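Local coordinates for vitamin B12-binding protein (Vibrio cholerae O395, PDB 5YSC), which binds vitamin B12 in the periplasm and probably delivers it to BtuC, the membrane subunit of the BtuCDF ABC transporter, for import, at residues 158-163 and 209-214; 213-218 and 241-246. All blocks are in the same frame, centred on the assembly; numbering follows the deposited sequence.

Overall arrangement
Interactions 1 and 2 follow one another across the parallel sheet of the C-terminal lobe and share Thr213 and Ser214. Interaction 1 joins the two inner strands 155-159 and 210-213; it is buried, and pairs a ladder of backbone bonds with aromatic and aliphatic contacts and a small set of bound waters. Interaction 2 lies where strand 210-213 meets strand 239-241, at one edge of the sheet; it is partly buried, with a single backbone bond across it, and two helix N-termini take over from the strands. The two contacts touch directly, Leu242 packing on Phe212. Both run toward the cyanocobalamin pocket, which Leu161, Ala244 and Asp245 help to line.

Interaction 1. Residues 158-163 and 209-214; sequences FYQLSE and QVIFTS
Tyr159 and Phe212 lie on the same face of the sheet with their side chains crossing at about a right angle. Tyr159 CD1 rests 3.5 Å from Phe212 CB, so the tyrosine ring meets the root of the phenylalanine, whose own ring leads off and takes Val210 CG1 of its own strand over one face. The tyrosine hydroxyl has a further partner in Asn248, and a water in the plane of its ring links it to Thr213 O.

On the other face, Phe158 and Ile211 are directly paired. With the ring of Phe158 swung beside its own carbonyl carbon (chi1 172°), its CD2 comes obliquely to Ile211, 3.9 Å from CG2 and nearly as close to CG1.

Between these two pairs runs a regular parallel ladder, part of the 2-1-3-4 strand order of a Rossmann-like lobe, as in other Fe/B12-type periplasmic binding proteins. Phe158 is gripped by both its backbone groups: its N donates to Val210 O at 2.9 Å, and its O accepts from Phe212 N at 2.7 Å in an almost straight bond. Gln160 N then donates to Phe212 O at 2.9 Å.

Past the ladder, the Gln160 and Thr213 side chains run side by side in the same direction. One water joins them, giving hydrogens to Gln160 OE1 (2.8 Å) and Glu163 OE2 while accepting from Thr213 OG1 at 2.7 Å. Trp224 NE1 also bonds Gln160 OE1, and a second water connects Thr213 OG1 with Gln160 O.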
# COMPACT_ATOMS: atom_id res chain seq x y z
N PHE A 158 -8.82 11.23 9.36
CA PHE A 158 -8.30 11.82 8.15
C PHE A 158 -6.90 11.28 7.93
O PHE A 158 -6.07 11.34 8.84
CB PHE A 158 -8.28 13.33 8.33
CG PHE A 158 -7.59 14.07 7.23
CD1 PHE A 158 -7.91 13.82 5.90
CD2 PHE A 158 -6.63 15.03 7.52
CE1 PHE A 158 -7.28 14.52 4.89
CE2 PHE A 158 -5.99 15.70 6.51
CZ PHE A 158 -6.31 15.44 5.18
N TYR A 159 -6.61 10.73 6.73
CA TYR A 159 -5.25 10.32 6.36
C TYR A 159 -4.74 11.13 5.19
O TYR A 159 -5.25 11.01 4.07
CB TYR A 159 -5.17 8.83 6.03
CG TYR A 159 -3.77 8.42 5.57
CD1 TYR A 159 -2.64 8.81 6.26
CD2 TYR A 159 -3.60 7.66 4.43
CE1 TYR A 159 -1.37 8.46 5.84
CE2 TYR A 159 -2.34 7.27 4.00
CZ TYR A 159 -1.24 7.69 4.69
OH TYR A 159 0.01 7.32 4.26
N GLN A 160 -3.71 11.91 5.47
CA GLN A 160 -3.04 12.79 4.54
C GLN A 160 -1.87 12.09 3.84
O GLN A 160 -0.93 11.63 4.50
CB GLN A 160 -2.53 13.97 5.37
CG GLN A 160 -2.29 15.17 4.63
CD GLN A 160 -2.06 16.32 5.57
OE1 GLN A 160 -2.05 16.17 6.81
NE2 GLN A 160 -1.89 17.49 4.99
N LEU A 161 -1.89 12.05 2.50
CA LEU A 161 -0.74 11.57 1.73
C LEU A 161 0.32 12.64 1.51
O LEU A 161 1.48 12.30 1.23
CB LEU A 161 -1.22 11.06 0.37
CG LEU A 161 -2.06 9.81 0.37
CD1 LEU A 161 -2.45 9.53 -1.06
CD2 LEU A 161 -1.28 8.60 0.92
N SER A 162 -0.04 13.91 1.60
CA SER A 162 0.88 15.02 1.43
C SER A 162 0.27 16.23 2.12
O SER A 162 -0.93 16.29 2.36
CB SER A 162 1.14 15.32 -0.05
OG SER A 162 -0.07 15.33 -0.79
N GLU A 163 1.13 17.20 2.47
CA GLU A 163 0.64 18.47 3.00
C GLU A 163 0.39 19.48 1.88
O GLU A 163 -0.58 20.26 1.97
CB GLU A 163 1.61 19.02 4.06
CG GLU A 163 1.38 18.44 5.49
CD GLU A 163 2.24 19.06 6.59
OE1 GLU A 163 3.21 19.78 6.29
OE2 GLU A 163 1.95 18.80 7.79
N GLN A 209 -11.59 12.95 14.20
CA GLN A 209 -11.13 12.64 15.55
C GLN A 209 -9.62 12.42 15.60
O GLN A 209 -8.97 12.78 16.59
CB GLN A 209 -11.85 11.40 16.06
CG GLN A 209 -13.30 11.67 16.44
CD GLN A 209 -14.03 10.40 16.74
OE1 GLN A 209 -14.44 9.66 15.85
NE2 GLN A 209 -14.19 10.12 18.03
N VAL A 210 -9.06 11.88 14.52
CA VAL A 210 -7.64 11.57 14.39
C VAL A 210 -7.17 12.06 13.03
O VAL A 210 -7.90 11.91 12.04
CB VAL A 210 -7.38 10.05 14.51
CG1 VAL A 210 -5.91 9.80 14.30
CG2 VAL A 210 -7.83 9.50 15.84
N ILE A 211 -5.98 12.65 12.98
CA ILE A 211 -5.29 12.96 11.72
C ILE A 211 -4.03 12.11 11.62
O ILE A 211 -3.18 12.13 12.52
CB ILE A 211 -4.95 14.45 11.63
CG1 ILE A 211 -6.26 15.26 11.54
CG2 ILE A 211 -4.09 14.71 10.41
CD1 ILE A 211 -6.09 16.77 11.67
N PHE A 212 -3.91 11.38 10.52
CA PHE A 212 -2.70 10.64 10.19
C PHE A 212 -1.94 11.34 9.07
O PHE A 212 -2.54 11.81 8.10
CB PHE A 212 -3.04 9.22 9.76
CG PHE A 212 -3.53 8.34 10.89
CD1 PHE A 212 -2.76 8.13 12.02
CD2 PHE A 212 -4.80 7.79 10.85
CE1 PHE A 212 -3.21 7.34 13.02
CE2 PHE A 212 -5.28 7.00 11.87
CZ PHE A 212 -4.47 6.78 12.96
N THR A 213 -0.62 11.38 9.20
CA THR A 213 0.22 12.10 8.26
C THR A 213 1.56 11.35 8.12
O THR A 213 1.64 10.16 8.43
CB THR A 213 0.36 13.57 8.72
OG1 THR A 213 1.00 14.37 7.69
CG2 THR A 213 1.18 13.66 10.05
N SER A 214 2.60 12.05 7.65
CA SER A 214 3.91 11.47 7.41
C SER A 214 4.87 11.77 8.55
O SER A 214 4.68 12.71 9.33
CB SER A 214 4.49 12.01 6.10
OG SER A 214 4.79 13.39 6.23
O HOH W 1 2.14 8.37 5.80
O HOH W 2 0.18 16.83 8.34
O HOH W 3 1.37 13.91 4.72

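Interaction 2. Residues 213-218 and 241-246; sequences TSEHAI and ALNADW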
# COMPACT_ATOMS: atom_id res chain seq x y z
N THR A 213 -0.62 11.38 9.20
CA THR A 213 0.22 12.10 8.26
C THR A 213 1.56 11.35 8.12
O THR A 213 1.64 10.16 8.43
CB THR A 213 0.36 13.57 8.72
OG1 THR A 213 1.00 14.37 7.69
CG2 THR A 213 1.18 13.66 10.05
N SER A 214 2.60 12.05 7.65
CA SER A 214 3.91 11.47 7.41
C SER A 214 4.87 11.77 8.55
O SER A 214 4.68 12.71 9.33
CB SER A 214 4.49 12.01 6.10
OG SER A 214 4.79 13.39 6.23
N GLU A 215 5.92 10.96 8.63
CA GLU A 215 6.96 11.21 9.62
C GLU A 215 7.61 12.54 9.35
O GLU A 215 7.96 13.28 10.28
CB GLU A 215 7.95 10.05 9.59
CG GLU A 215 7.26 8.73 9.94
CD GLU A 215 8.16 7.50 9.93
OE1 GLU A 215 7.69 6.43 9.46
OE2 GLU A 215 9.33 7.59 10.39
N HIS A 216 7.65 12.91 8.07
CA HIS A 216 8.30 14.13 7.60
C HIS A 216 7.55 15.35 8.12
O HIS A 216 8.16 16.29 8.66
CB HIS A 216 8.35 14.12 6.06
CG HIS A 216 8.08 12.77 5.44
ND1 HIS A 216 8.52 11.58 6.01
CD2 HIS A 216 7.40 12.41 4.33
CE1 HIS A 216 8.13 10.56 5.27
NE2 HIS A 216 7.45 11.04 4.24
N ALA A 217 6.22 15.33 7.99
CA ALA A 217 5.37 16.44 8.45
C ALA A 217 5.48 16.64 9.95
O ALA A 217 5.54 17.78 10.44
CB ALA A 217 3.91 16.17 8.07
N ILE A 218 5.51 15.55 10.71
CA ILE A 218 5.63 15.67 12.16
C ILE A 218 6.95 16.32 12.51
O ILE A 218 7.00 17.32 13.25
CB ILE A 218 5.49 14.28 12.82
CG1 ILE A 218 4.10 13.68 12.52
CG2 ILE A 218 5.70 14.37 14.30
CD1 ILE A 218 2.93 14.47 13.06
N ALA A 241 2.09 10.41 12.72
CA ALA A 241 2.66 9.87 11.49
C ALA A 241 2.40 8.38 11.39
O ALA A 241 2.45 7.67 12.39
CB ALA A 241 4.16 10.08 11.46
N LEU A 242 2.22 7.90 10.15
CA LEU A 242 2.18 6.48 9.84
C LEU A 242 3.33 6.17 8.90
O LEU A 242 3.75 7.02 8.12
CB LEU A 242 0.86 6.09 9.17
CG LEU A 242 -0.35 6.28 10.10
CD1 LEU A 242 -1.65 6.01 9.33
CD2 LEU A 242 -0.27 5.41 11.35
N ASN A 243 3.85 4.94 9.00
CA ASN A 243 4.88 4.48 8.08
C ASN A 243 4.27 4.19 6.71
O ASN A 243 3.47 3.26 6.53
CB ASN A 243 5.58 3.26 8.67
CG ASN A 243 6.68 2.74 7.79
OD1 ASN A 243 6.54 2.61 6.59
ND2 ASN A 243 7.79 2.39 8.41
N ALA A 244 4.61 5.03 5.73
CA ALA A 244 4.00 4.98 4.41
C ALA A 244 4.42 3.73 3.64
O ALA A 244 3.63 3.19 2.84
CB ALA A 244 4.36 6.24 3.63
N ASP A 245 5.64 3.23 3.86
CA ASP A 245 6.08 2.01 3.19
C ASP A 245 5.20 0.82 3.58
O ASP A 245 4.83 -0.00 2.74
CB ASP A 245 7.54 1.72 3.52
CG ASP A 245 8.53 2.70 2.90
OD1 ASP A 245 8.13 3.63 2.15
OD2 ASP A 245 9.77 2.54 3.22
N TRP A 246 4.87 0.71 4.86
CA TRP A 246 4.05 -0.40 5.31
C TRP A 246 2.62 -0.26 4.84
O TRP A 246 1.95 -1.26 4.54
CB TRP A 246 4.02 -0.46 6.84
CG TRP A 246 5.33 -0.63 7.54
CD1 TRP A 246 6.54 -1.07 7.02
CD2 TRP A 246 5.56 -0.37 8.92
NE1 TRP A 246 7.49 -1.08 8.02
CE2 TRP A 246 6.92 -0.64 9.18
CE3 TRP A 246 4.76 0.08 9.95
CZ2 TRP A 246 7.47 -0.50 10.43
CZ3 TRP A 246 5.31 0.26 11.21
CH2 TRP A 246 6.66 -0.02 11.44
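The backbones of Thr213 and Ala241 pair as neighbours in parallel strands, their CA atoms 4.6 Å apart, and Leu242 N donates to Thr213 O at 2.9 Å. The same oxygen also receives a CA-H contact from Ala241.

Ala241 supplies the methyl group at the middle of the contact. Its CB lies 3.4 Å from Ser214 O, against the start of helix 215-220, and two side chains of that helix reach it with the carbon beyond CB: Glu215 through CG, and Ile218 through CG1 at 3.8 Å. Glu215 continues beyond CG as an extended chain, which carries its carboxylate past the methyl to Asn243, where Glu215 OE1 lies 3.7 Å from CA and little farther from CB. The two side chains cross obliquely, carboxylate and amide planes 62° apart, and the touching is done by OE1 on the CA and CB of Asn243 and not on its amide.

Each segment turns into a helix behind an N-cap. Ser214 OG accepts from Ala217 N at 3.0 Å. Asn243 OD1 accepts from Trp246 N at 3.1 Å, with the donor well above the amide carbonyl plane; holding CG opposite the backbone N (chi1 -179°) also places ND2 over the centre of one face of the Trp246 ring, 3.3 Å above it.

At the first turn of helix 244-248, Asp245 OD1 hydrogen-bonds the bound cyanocobalamin. Helix 254-267 meets Leu242 and Trp246 through their side chains, and its Gln260 accepts from Asn243 N; strand 155-159 lies on the far side of strand 210-213 from strand 239-241.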